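Local coordinates for putative Lipoprotein (Shewanella oneidensis, PDB 3U24) that is of unknown function but binds zinc and may be a metallopeptidase-like enzyme, at residues V51-L56 with L142-A147; E244-K249 with I477-I482; K261-K266 with S523-Y528. All blocks are in the same frame, centred on the assembly; numbering follows the deposited sequence.

Interaction 1: residues V51-L56 with L142-A147; sequences VNDGYL and LRSVLA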
loop_
_atom_site.group_PDB
_atom_site.type_symbol
_atom_site.label_atom_id
_atom_site.label_comp_id
_atom_site.label_asym_id
_atom_site.label_seq_id
_atom_site.Cartn_x
_atom_site.Cartn_y
_atom_site.Cartn_z
ATOM N N VAL A 51 18.157 5.613 14.997
ATOM C CA VAL A 51 19.573 5.295 15.125
ATOM C C VAL A 51 20.427 6.554 14.966
ATOM O O VAL A 51 21.435 6.692 15.665
ATOM C CB VAL A 51 20.029 4.255 14.093
ATOM C CG1 VAL A 51 19.093 3.082 14.081
ATOM C CG2 VAL A 51 19.994 4.863 12.730
ATOM N N ASN A 52 20.052 7.465 14.063
ATOM C CA ASN A 52 20.819 8.701 13.893
ATOM C C ASN A 52 19.991 9.731 13.145
ATOM O O ASN A 52 20.195 9.992 11.965
ATOM C CB ASN A 52 22.154 8.378 13.186
ATOM C CG ASN A 52 23.171 9.510 13.248
ATOM O OD1 ASN A 52 24.279 9.342 12.778
ATOM N ND2 ASN A 52 22.784 10.669 13.754
ATOM N N ASP A 53 19.039 10.326 13.850
ATOM C CA ASP A 53 18.113 11.249 13.243
ATOM C C ASP A 53 18.810 12.534 12.782
ATOM O O ASP A 53 18.321 13.231 11.903
ATOM C CB ASP A 53 17.014 11.612 14.224
ATOM C CG ASP A 53 16.097 10.442 14.571
ATOM O OD1 ASP A 53 16.156 9.366 13.918
ATOM O OD2 ASP A 53 15.284 10.623 15.525
ATOM N N GLY A 54 19.962 12.846 13.357
ATOM C CA GLY A 54 20.686 14.032 12.967
ATOM C C GLY A 54 21.462 13.968 11.661
ATOM O O GLY A 54 22.062 14.963 11.253
ATOM N N TYR A 55 21.456 12.810 11.015
ATOM C CA TYR A 55 22.266 12.566 9.832
ATOM C C TYR A 55 21.377 12.526 8.619
ATOM O O TYR A 55 20.533 11.657 8.500
ATOM C CB TYR A 55 22.966 11.219 9.960
ATOM C CG TYR A 55 23.904 10.954 8.818
ATOM C CD1 TYR A 55 25.152 11.551 8.792
ATOM C CD2 TYR A 55 23.533 10.154 7.739
ATOM C CE1 TYR A 55 26.027 11.347 7.739
ATOM C CE2 TYR A 55 24.403 9.936 6.672
ATOM C CZ TYR A 55 25.647 10.541 6.691
ATOM O OH TYR A 55 26.533 10.371 5.677
ATOM N N LEU A 56 21.549 13.474 7.713
ATOM C CA LEU A 56 20.803 13.495 6.462
ATOM C C LEU A 56 21.690 12.904 5.394
ATOM O O LEU A 56 22.725 13.468 5.093
ATOM C CB LEU A 56 20.443 14.924 6.081
ATOM C CG LEU A 56 19.684 15.165 4.783
ATOM C CD1 LEU A 56 18.318 14.509 4.809
ATOM C CD2 LEU A 56 19.590 16.665 4.520
ATOM N N LEU A 142 14.552 18.508 18.695
ATOM C CA LEU A 142 15.077 19.763 18.102
ATOM C C LEU A 142 16.579 19.697 17.827
ATOM O O LEU A 142 17.044 20.263 16.863
ATOM C CB LEU A 142 14.754 20.970 18.988
ATOM C CG LEU A 142 13.241 21.193 19.070
ATOM C CD1 LEU A 142 12.920 22.256 20.102
ATOM C CD2 LEU A 142 12.656 21.576 17.718
ATOM N N ARG A 143 17.325 19.012 18.680
ATOM C CA ARG A 143 18.749 18.837 18.442
ATOM C C ARG A 143 18.972 17.937 17.235
ATOM O O ARG A 143 19.930 18.149 16.487
ATOM C CB ARG A 143 19.462 18.274 19.656
ATOM C CG ARG A 143 19.647 19.327 20.739
ATOM C CD ARG A 143 20.264 18.807 22.045
ATOM N NE ARG A 143 20.491 19.940 22.941
ATOM C CZ ARG A 143 20.034 20.042 24.194
ATOM N NH1 ARG A 143 19.365 19.064 24.777
ATOM N NH2 ARG A 143 20.281 21.136 24.891
ATOM N N SER A 144 18.098 16.940 17.043
ATOM C CA SER A 144 18.170 16.112 15.839
ATOM C C SER A 144 17.914 16.953 14.584
ATOM O O SER A 144 18.645 16.855 13.578
ATOM C CB SER A 144 17.204 14.911 15.906
ATOM O OG SER A 144 17.700 13.961 16.845
ATOM N N VAL A 145 16.889 17.779 14.645
ATOM C CA VAL A 145 16.554 18.670 13.544
ATOM C C VAL A 145 17.696 19.703 13.313
ATOM O O VAL A 145 18.088 19.985 12.168
ATOM C CB VAL A 145 15.246 19.420 13.861
ATOM C CG1 VAL A 145 15.013 20.544 12.860
ATOM C CG2 VAL A 145 14.096 18.428 13.872
ATOM N N LEU A 146 18.222 20.249 14.419
ATOM C CA LEU A 146 19.340 21.180 14.320
ATOM C C LEU A 146 20.468 20.560 13.459
ATOM O O LEU A 146 20.892 21.181 12.501
ATOM C CB LEU A 146 19.844 21.630 15.714
ATOM C CG LEU A 146 21.018 22.606 15.849
ATOM C CD1 LEU A 146 20.706 23.910 15.123
ATOM C CD2 LEU A 146 21.289 22.855 17.325
ATOM N N ALA A 147 20.860 19.311 13.754
ATOM C CA ALA A 147 21.947 18.630 13.052
ATOM C C ALA A 147 21.531 18.247 11.637
ATOM O O ALA A 147 22.318 18.363 10.679
ATOM C CB ALA A 147 22.455 17.383 13.850
HETATM O O HOH W 1 15.774 12.272 17.389
#

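Interaction 2: residues E244-K249 with I477-I482; sequences ELYEQK and ILDYSI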
loop_
_atom_site.group_PDB
_atom_site.type_symbol
_atom_site.label_atom_id
_atom_site.label_comp_id
_atom_site.label_asym_id
_atom_site.label_seq_id
_atom_site.Cartn_x
_atom_site.Cartn_y
_atom_site.Cartn_z
ATOM N N GLU A 244 9.936 -4.356 -20.228
ATOM C CA GLU A 244 11.080 -4.968 -19.581
ATOM C C GLU A 244 11.172 -4.530 -18.110
ATOM O O GLU A 244 11.323 -5.372 -17.227
ATOM C CB GLU A 244 12.403 -4.700 -20.308
ATOM C CG GLU A 244 13.567 -5.529 -19.706
ATOM C CD GLU A 244 14.875 -5.578 -20.516
ATOM O OE1 GLU A 244 15.254 -4.561 -21.160
ATOM O OE2 GLU A 244 15.562 -6.650 -20.481
ATOM N N LEU A 245 11.111 -3.228 -17.860
ATOM C CA LEU A 245 11.177 -2.702 -16.499
ATOM C C LEU A 245 9.952 -3.102 -15.664
ATOM O O LEU A 245 10.074 -3.337 -14.461
ATOM C CB LEU A 245 11.386 -1.192 -16.489
ATOM C CG LEU A 245 12.732 -0.693 -17.034
ATOM C CD1 LEU A 245 12.733 0.837 -17.129
ATOM C CD2 LEU A 245 13.908 -1.176 -16.187
ATOM N N TYR A 246 8.801 -3.225 -16.321
ATOM C CA TYR A 246 7.560 -3.476 -15.618
ATOM C C TYR A 246 7.590 -4.890 -15.079
ATOM O O TYR A 246 7.349 -5.098 -13.897
ATOM C CB TYR A 246 6.347 -3.242 -16.509
ATOM C CG TYR A 246 5.034 -3.232 -15.756
ATOM C CD1 TYR A 246 4.366 -4.415 -15.506
ATOM C CD2 TYR A 246 4.465 -2.054 -15.325
ATOM C CE1 TYR A 246 3.169 -4.452 -14.836
ATOM C CE2 TYR A 246 3.272 -2.056 -14.643
ATOM C CZ TYR A 246 2.618 -3.284 -14.403
ATOM O OH TYR A 246 1.415 -3.354 -13.737
ATOM N N GLU A 247 7.948 -5.846 -15.918
ATOM C CA GLU A 247 8.099 -7.219 -15.471
ATOM C C GLU A 247 9.138 -7.378 -14.358
ATOM O O GLU A 247 8.902 -8.123 -13.399
ATOM C CB GLU A 247 8.473 -8.121 -16.627
ATOM C CG GLU A 247 7.364 -8.313 -17.672
ATOM C CD GLU A 247 6.236 -9.221 -17.189
ATOM O OE1 GLU A 247 6.278 -9.724 -16.027
ATOM O OE2 GLU A 247 5.269 -9.419 -17.957
ATOM N N GLN A 248 10.284 -6.698 -14.467
ATOM C CA GLN A 248 11.308 -6.819 -13.436
ATOM C C GLN A 248 10.736 -6.206 -12.151
ATOM O O GLN A 248 10.858 -6.814 -11.073
ATOM C CB GLN A 248 12.672 -6.177 -13.834
ATOM C CG GLN A 248 13.431 -6.896 -14.949
ATOM C CD GLN A 248 14.614 -6.127 -15.656
ATOM O OE1 GLN A 248 14.728 -4.895 -15.629
ATOM N NE2 GLN A 248 15.463 -6.893 -16.342
ATOM N N LYS A 249 10.095 -5.032 -12.235
ATOM C CA LYS A 249 9.546 -4.397 -11.024
ATOM C C LYS A 249 8.456 -5.263 -10.375
ATOM O O LYS A 249 8.384 -5.375 -9.157
ATOM C CB LYS A 249 8.994 -2.998 -11.313
ATOM C CG LYS A 249 8.611 -2.183 -10.069
ATOM C CD LYS A 249 8.394 -0.698 -10.438
ATOM C CE LYS A 249 8.351 0.270 -9.255
ATOM N NZ LYS A 249 7.251 -0.003 -8.324
ATOM N N ILE A 477 -5.632 -4.281 -15.054
ATOM C CA ILE A 477 -5.737 -3.919 -16.478
ATOM C C ILE A 477 -5.165 -2.513 -16.747
ATOM O O ILE A 477 -4.374 -2.294 -17.682
ATOM C CB ILE A 477 -7.188 -4.044 -16.957
ATOM C CG1 ILE A 477 -7.623 -5.493 -16.814
ATOM C CG2 ILE A 477 -7.371 -3.605 -18.412
ATOM C CD1 ILE A 477 -9.057 -5.743 -17.188
ATOM N N LEU A 478 -5.546 -1.578 -15.911
ATOM C CA LEU A 478 -5.168 -0.197 -16.066
ATOM C C LEU A 478 -3.668 -0.025 -15.898
ATOM O O LEU A 478 -2.979 0.579 -16.755
ATOM C CB LEU A 478 -5.905 0.647 -15.025
ATOM C CG LEU A 478 -5.506 2.127 -14.910
ATOM C CD1 LEU A 478 -6.320 2.925 -15.889
ATOM C CD2 LEU A 478 -5.760 2.719 -13.526
ATOM N N ASP A 479 -3.140 -0.568 -14.800
ATOM C CA ASP A 479 -1.728 -0.326 -14.500
ATOM C C ASP A 479 -0.834 -0.909 -15.600
ATOM O O ASP A 479 0.089 -0.244 -16.094
ATOM C CB ASP A 479 -1.328 -0.851 -13.132
ATOM C CG ASP A 479 0.049 -0.340 -12.693
ATOM O OD1 ASP A 479 0.160 0.865 -12.313
ATOM O OD2 ASP A 479 1.010 -1.156 -12.695
ATOM N N TYR A 480 -1.164 -2.125 -16.013
ATOM C CA TYR A 480 -0.424 -2.840 -17.030
ATOM C C TYR A 480 -0.566 -2.163 -18.375
ATOM O O TYR A 480 0.430 -1.919 -19.056
ATOM C CB TYR A 480 -0.906 -4.304 -17.101
ATOM C CG TYR A 480 -0.121 -5.179 -18.055
ATOM C CD1 TYR A 480 1.068 -5.785 -17.662
ATOM C CD2 TYR A 480 -0.541 -5.369 -19.361
ATOM C CE1 TYR A 480 1.814 -6.581 -18.559
ATOM C CE2 TYR A 480 0.190 -6.150 -20.258
ATOM C CZ TYR A 480 1.357 -6.775 -19.853
ATOM O OH TYR A 480 2.082 -7.567 -20.755
ATOM N N SER A 481 -1.800 -1.854 -18.763
ATOM C CA SER A 481 -2.030 -1.285 -20.089
ATOM C C SER A 481 -1.366 0.075 -20.262
ATOM O O SER A 481 -0.864 0.365 -21.323
ATOM C CB SER A 481 -3.508 -1.247 -20.436
ATOM O OG SER A 481 -4.051 -2.564 -20.287
ATOM N N ILE A 482 -1.338 0.874 -19.212
ATOM C CA ILE A 482 -0.700 2.190 -19.248
ATOM C C ILE A 482 0.816 2.060 -19.452
ATOM O O ILE A 482 1.377 2.672 -20.329
ATOM C CB ILE A 482 -1.023 2.975 -17.949
ATOM C CG1 ILE A 482 -2.461 3.479 -18.012
ATOM C CG2 ILE A 482 -0.070 4.162 -17.741
ATOM C CD1 ILE A 482 -2.931 4.122 -16.712
HETATM O O HOH W 2 4.505 -7.986 -20.115
#

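Interaction 3: residues K261-K266 with S523-Y528; sequences KQLYQK and SYYSGY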
loop_
_atom_site.group_PDB
_atom_site.type_symbol
_atom_site.label_atom_id
_atom_site.label_comp_id
_atom_site.label_asym_id
_atom_site.label_seq_id
_atom_site.Cartn_x
_atom_site.Cartn_y
_atom_site.Cartn_z
ATOM N N LYS A 261 2.302 -10.176 -17.509
ATOM C CA LYS A 261 1.526 -10.478 -18.703
ATOM C C LYS A 261 0.540 -11.589 -18.365
ATOM O O LYS A 261 -0.607 -11.540 -18.706
ATOM C CB LYS A 261 2.458 -10.927 -19.829
ATOM C CG LYS A 261 1.754 -11.225 -21.152
ATOM C CD LYS A 261 2.777 -11.473 -22.239
ATOM C CE LYS A 261 2.155 -11.335 -23.622
ATOM N NZ LYS A 261 3.056 -11.973 -24.619
ATOM N N GLN A 262 1.005 -12.601 -17.655
ATOM C CA GLN A 262 0.076 -13.654 -17.271
ATOM C C GLN A 262 -1.059 -13.140 -16.394
ATOM O O GLN A 262 -2.222 -13.525 -16.572
ATOM C CB GLN A 262 0.812 -14.794 -16.558
ATOM C CG GLN A 262 1.529 -15.761 -17.465
ATOM C CD GLN A 262 2.317 -16.740 -16.615
ATOM O OE1 GLN A 262 3.270 -16.359 -15.926
ATOM N NE2 GLN A 262 1.897 -18.000 -16.621
ATOM N N LEU A 263 -0.742 -12.291 -15.435
ATOM C CA LEU A 263 -1.803 -11.758 -14.560
ATOM C C LEU A 263 -2.826 -10.911 -15.371
ATOM O O LEU A 263 -4.031 -10.965 -15.134
ATOM C CB LEU A 263 -1.213 -10.887 -13.471
ATOM C CG LEU A 263 -2.207 -10.409 -12.388
ATOM C CD1 LEU A 263 -2.634 -11.557 -11.467
ATOM C CD2 LEU A 263 -1.613 -9.271 -11.618
ATOM N N TYR A 264 -2.308 -10.095 -16.276
ATOM C CA TYR A 264 -3.146 -9.266 -17.153
ATOM C C TYR A 264 -4.109 -10.150 -17.943
ATOM O O TYR A 264 -5.282 -9.868 -18.003
ATOM C CB TYR A 264 -2.286 -8.481 -18.132
ATOM C CG TYR A 264 -3.051 -7.832 -19.275
ATOM C CD1 TYR A 264 -3.714 -6.635 -19.091
ATOM C CD2 TYR A 264 -3.060 -8.402 -20.554
ATOM C CE1 TYR A 264 -4.391 -6.044 -20.134
ATOM C CE2 TYR A 264 -3.723 -7.822 -21.597
ATOM C CZ TYR A 264 -4.395 -6.629 -21.375
ATOM O OH TYR A 264 -5.063 -6.024 -22.399
ATOM N N GLN A 265 -3.600 -11.214 -18.538
ATOM C CA GLN A 265 -4.454 -12.112 -19.313
ATOM C C GLN A 265 -5.544 -12.734 -18.432
ATOM O O GLN A 265 -6.706 -12.784 -18.830
ATOM C CB GLN A 265 -3.629 -13.181 -20.055
ATOM C CG GLN A 265 -2.672 -12.543 -21.090
ATOM C CD GLN A 265 -1.693 -13.542 -21.741
ATOM O OE1 GLN A 265 -1.264 -14.544 -21.122
ATOM N NE2 GLN A 265 -1.354 -13.278 -22.997
ATOM N N LYS A 266 -5.192 -13.142 -17.216
ATOM C CA LYS A 266 -6.194 -13.607 -16.276
ATOM C C LYS A 266 -7.206 -12.493 -15.919
ATOM O O LYS A 266 -8.405 -12.769 -15.737
ATOM C CB LYS A 266 -5.562 -14.153 -14.998
ATOM C CG LYS A 266 -4.911 -15.541 -15.102
ATOM C CD LYS A 266 -4.152 -15.835 -13.788
ATOM C CE LYS A 266 -3.153 -16.979 -13.909
ATOM N NZ LYS A 266 -3.925 -18.248 -13.892
ATOM N N SER A 523 -1.333 -5.207 -7.009
ATOM C CA SER A 523 -1.036 -6.033 -5.850
ATOM C C SER A 523 -2.283 -6.740 -5.344
ATOM O O SER A 523 -2.237 -7.928 -4.944
ATOM C CB SER A 523 -0.319 -5.221 -4.743
ATOM O OG SER A 523 -1.091 -4.152 -4.235
ATOM N N TYR A 524 -3.405 -6.036 -5.418
ATOM C CA TYR A 524 -4.667 -6.542 -4.877
ATOM C C TYR A 524 -5.106 -7.790 -5.610
ATOM O O TYR A 524 -5.390 -8.832 -4.984
ATOM C CB TYR A 524 -5.758 -5.491 -4.942
ATOM C CG TYR A 524 -5.302 -4.164 -4.417
ATOM C CD1 TYR A 524 -4.662 -3.250 -5.268
ATOM C CD2 TYR A 524 -5.504 -3.809 -3.091
ATOM C CE1 TYR A 524 -4.217 -2.042 -4.806
ATOM C CE2 TYR A 524 -5.053 -2.589 -2.607
ATOM C CZ TYR A 524 -4.426 -1.716 -3.461
ATOM O OH TYR A 524 -3.966 -0.509 -3.043
ATOM N N TYR A 525 -5.143 -7.708 -6.932
ATOM C CA TYR A 525 -5.638 -8.817 -7.724
ATOM C C TYR A 525 -4.626 -9.972 -7.752
ATOM O O TYR A 525 -4.998 -11.131 -7.768
ATOM C CB TYR A 525 -5.919 -8.352 -9.141
ATOM C CG TYR A 525 -6.450 -9.412 -10.041
ATOM C CD1 TYR A 525 -7.688 -9.981 -9.825
ATOM C CD2 TYR A 525 -5.724 -9.823 -11.140
ATOM C CE1 TYR A 525 -8.180 -10.966 -10.654
ATOM C CE2 TYR A 525 -6.213 -10.775 -12.008
ATOM C CZ TYR A 525 -7.445 -11.327 -11.760
ATOM O OH TYR A 525 -7.872 -12.311 -12.601
ATOM N N SER A 526 -3.348 -9.628 -7.828
ATOM C CA SER A 526 -2.312 -10.635 -7.888
ATOM C C SER A 526 -2.346 -11.560 -6.671
ATOM O O SER A 526 -2.423 -12.769 -6.822
ATOM C CB SER A 526 -0.970 -9.975 -8.008
ATOM O OG SER A 526 0.021 -10.970 -7.922
ATOM N N GLY A 527 -2.397 -11.005 -5.483
ATOM C CA GLY A 527 -2.486 -11.850 -4.290
ATOM C C GLY A 527 -3.786 -12.626 -4.188
ATOM O O GLY A 527 -3.780 -13.811 -3.866
ATOM N N TYR A 528 -4.909 -11.959 -4.483
ATOM C CA TYR A 528 -6.190 -12.630 -4.552
ATOM C C TYR A 528 -6.191 -13.848 -5.491
ATOM O O TYR A 528 -6.638 -14.944 -5.124
ATOM C CB TYR A 528 -7.253 -11.634 -4.969
ATOM C CG TYR A 528 -8.533 -12.239 -5.480
ATOM C CD1 TYR A 528 -9.341 -13.017 -4.656
ATOM C CD2 TYR A 528 -8.960 -11.993 -6.779
ATOM C CE1 TYR A 528 -10.541 -13.543 -5.117
ATOM C CE2 TYR A 528 -10.137 -12.531 -7.256
ATOM C CZ TYR A 528 -10.921 -13.304 -6.428
ATOM O OH TYR A 528 -12.081 -13.826 -6.931
#

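Interaction 1: residues V51-L56 with L142-A147
Ser144, on helix 138-148, meets the loop 51-56 at both Asp53 and Gly54. Its hydroxyl sits beside its own backbone N, anti to the carbonyl carbon (chi1 -72°), which sets OG alongside the Asp53 side chain, 3.6 Å from Asp53 CB. The two polar ends do not bond directly. A water joins them instead, donating to Asp53 OD2 at 2.5 Å and lying 2.6 Å from Ser144 OG, which also makes a weak hydrogen bond to Asp140 O one turn earlier. The backbone of Ser144 is used as well: its carbonyl O lies 3.5 Å from Gly54 CA in a CA-H...O contact with an angle of 149° at the hydrogen. One turn on, Ala147 points its methyl toward the loop, with CB 3.6 Å from Gly54 O. There is little room between them, since a beta carbon on Gly54 would fall about 3.1 Å from Ala147 CB. Arg148 follows immediately and donates from NH1 to Asp53 O. The loop meets the helix through a type I beta turn, Asn52 to Tyr55, closed by Tyr55 N to Asn52 O at 3.2 Å. Asp53 OD2 also hydrogen-bonds His50 ND1, and His50 binds a zinc ion together with Glu133. Asp53 is thus the second-shell carboxylate of a carboxylate-histidine-zinc arrangement, a motif common at zinc sites and consistent with fixing the orientation of the imidazole.

Interaction 2: residues E244-K249 with I477-I482
Helices 243-254 and 459-485 stay well apart here, with Tyr246 and Tyr480 the closest residues at 8.1 Å between their CA atoms, so long side chains must span the gap. Tyr246 does most of this. With CG anti to the backbone N (chi1 -169°), its ring reaches across to the other helix, and OH donates to Asp479 OD2 over a very short 2.5 Å. The carboxylate oxygen lies at the ring edge, in its plane, close to CE2 as well as OH, while the carboxylate itself is turned 43° from the ring. Asp479 OD2 accepts a second bond from Val519 N, so two donors grip one buried oxygen, which would probably stabilise its negative charge. Beside this bond, Tyr480 turns its ring edge toward the face of Tyr246 in an offset edge-to-face pair, with planes at 86° and centroids 5.7 Å apart. The closest approach of the two rings is Tyr246 CE1 to Tyr480 CD1, 3.8 Å. The contact thus joins two helices of the mainly helical DUF885 fold by an aromatic pair and a phenol-carboxylate bond, away from the metal sites. Tyr480 also stacks on Tyr264 of helix 260-289. Its hydroxyl donates to a water, Tyr480 OH lying 2.5 Å from the water oxygen, and that water donates to Glu247 OE2 at 2.7 Å. The Glu247 carboxylate additionally accepts from two amides at the start of helix 260-289, Ala260 N to OE1 and Lys261 N to OE2, where the helix N-terminus would tend to favour its negative charge.

Interaction 3: residues K261-K266 with S523-Y528
Leu263 packs against Tyr525 and Ser526 where segments 261-266 and 523-528 of helices 260-289 and 523-542 cross at 86°, their axes 10.7 Å apart at closest approach. This is the tight part. Chi1 of -173° swings CG away from the backbone N and toward helix 523-542; CD1 lies 3.6 Å from Tyr525 CD2 and also touches Ser526 CA, while CD2 lies 3.7 Å from Ser526 CB. The leucine and tyrosine side chains run past each other in opposite directions, and Leu263 O lies in the ring plane at the edge, 3.8 Å from Tyr525 CE2. Phe250 and Met258 also touch the leucine. With an alanine here the methyl contacts to Tyr525 and Ser526 would go, which would probably open a gap beside the ring and leave Tyr525 less firmly positioned. Toward the partly exposed side the contact thins: Lys266 brings CB to within 3.8 Å of Tyr525 OH, but its chain bends away and its amine makes a long, weak ion pair with Asp533. Tyr525 OH hydrogen-bonds Asp270. The two helices are therefore joined here by apolar fit, while the polar end of the tyrosine is satisfied by a residue further along helix 260-289.

Interaction 1 is a surface contact, its centre about 28 Å from that of the chain and about 38 and 42 Å from the centres of interactions 2 and 3, which are buried and lie on one side of the fold. It seats a loop on a helix through backbone atoms, small side chains and a bridging water, beside a zinc-binding histidine. Interactions 2 and 3 each join two helices and touch through Glu247 and Tyr480, so helix 260-289, which carries one side of interaction 3, also borders interaction 2. Interaction 2 spans its gap with tyrosines and a buried carboxylate, whereas 261-266 with 523-528 relies on leucine methyls; there, helix 523-542 also touches the zinc ligand Glu439 through Tyr524.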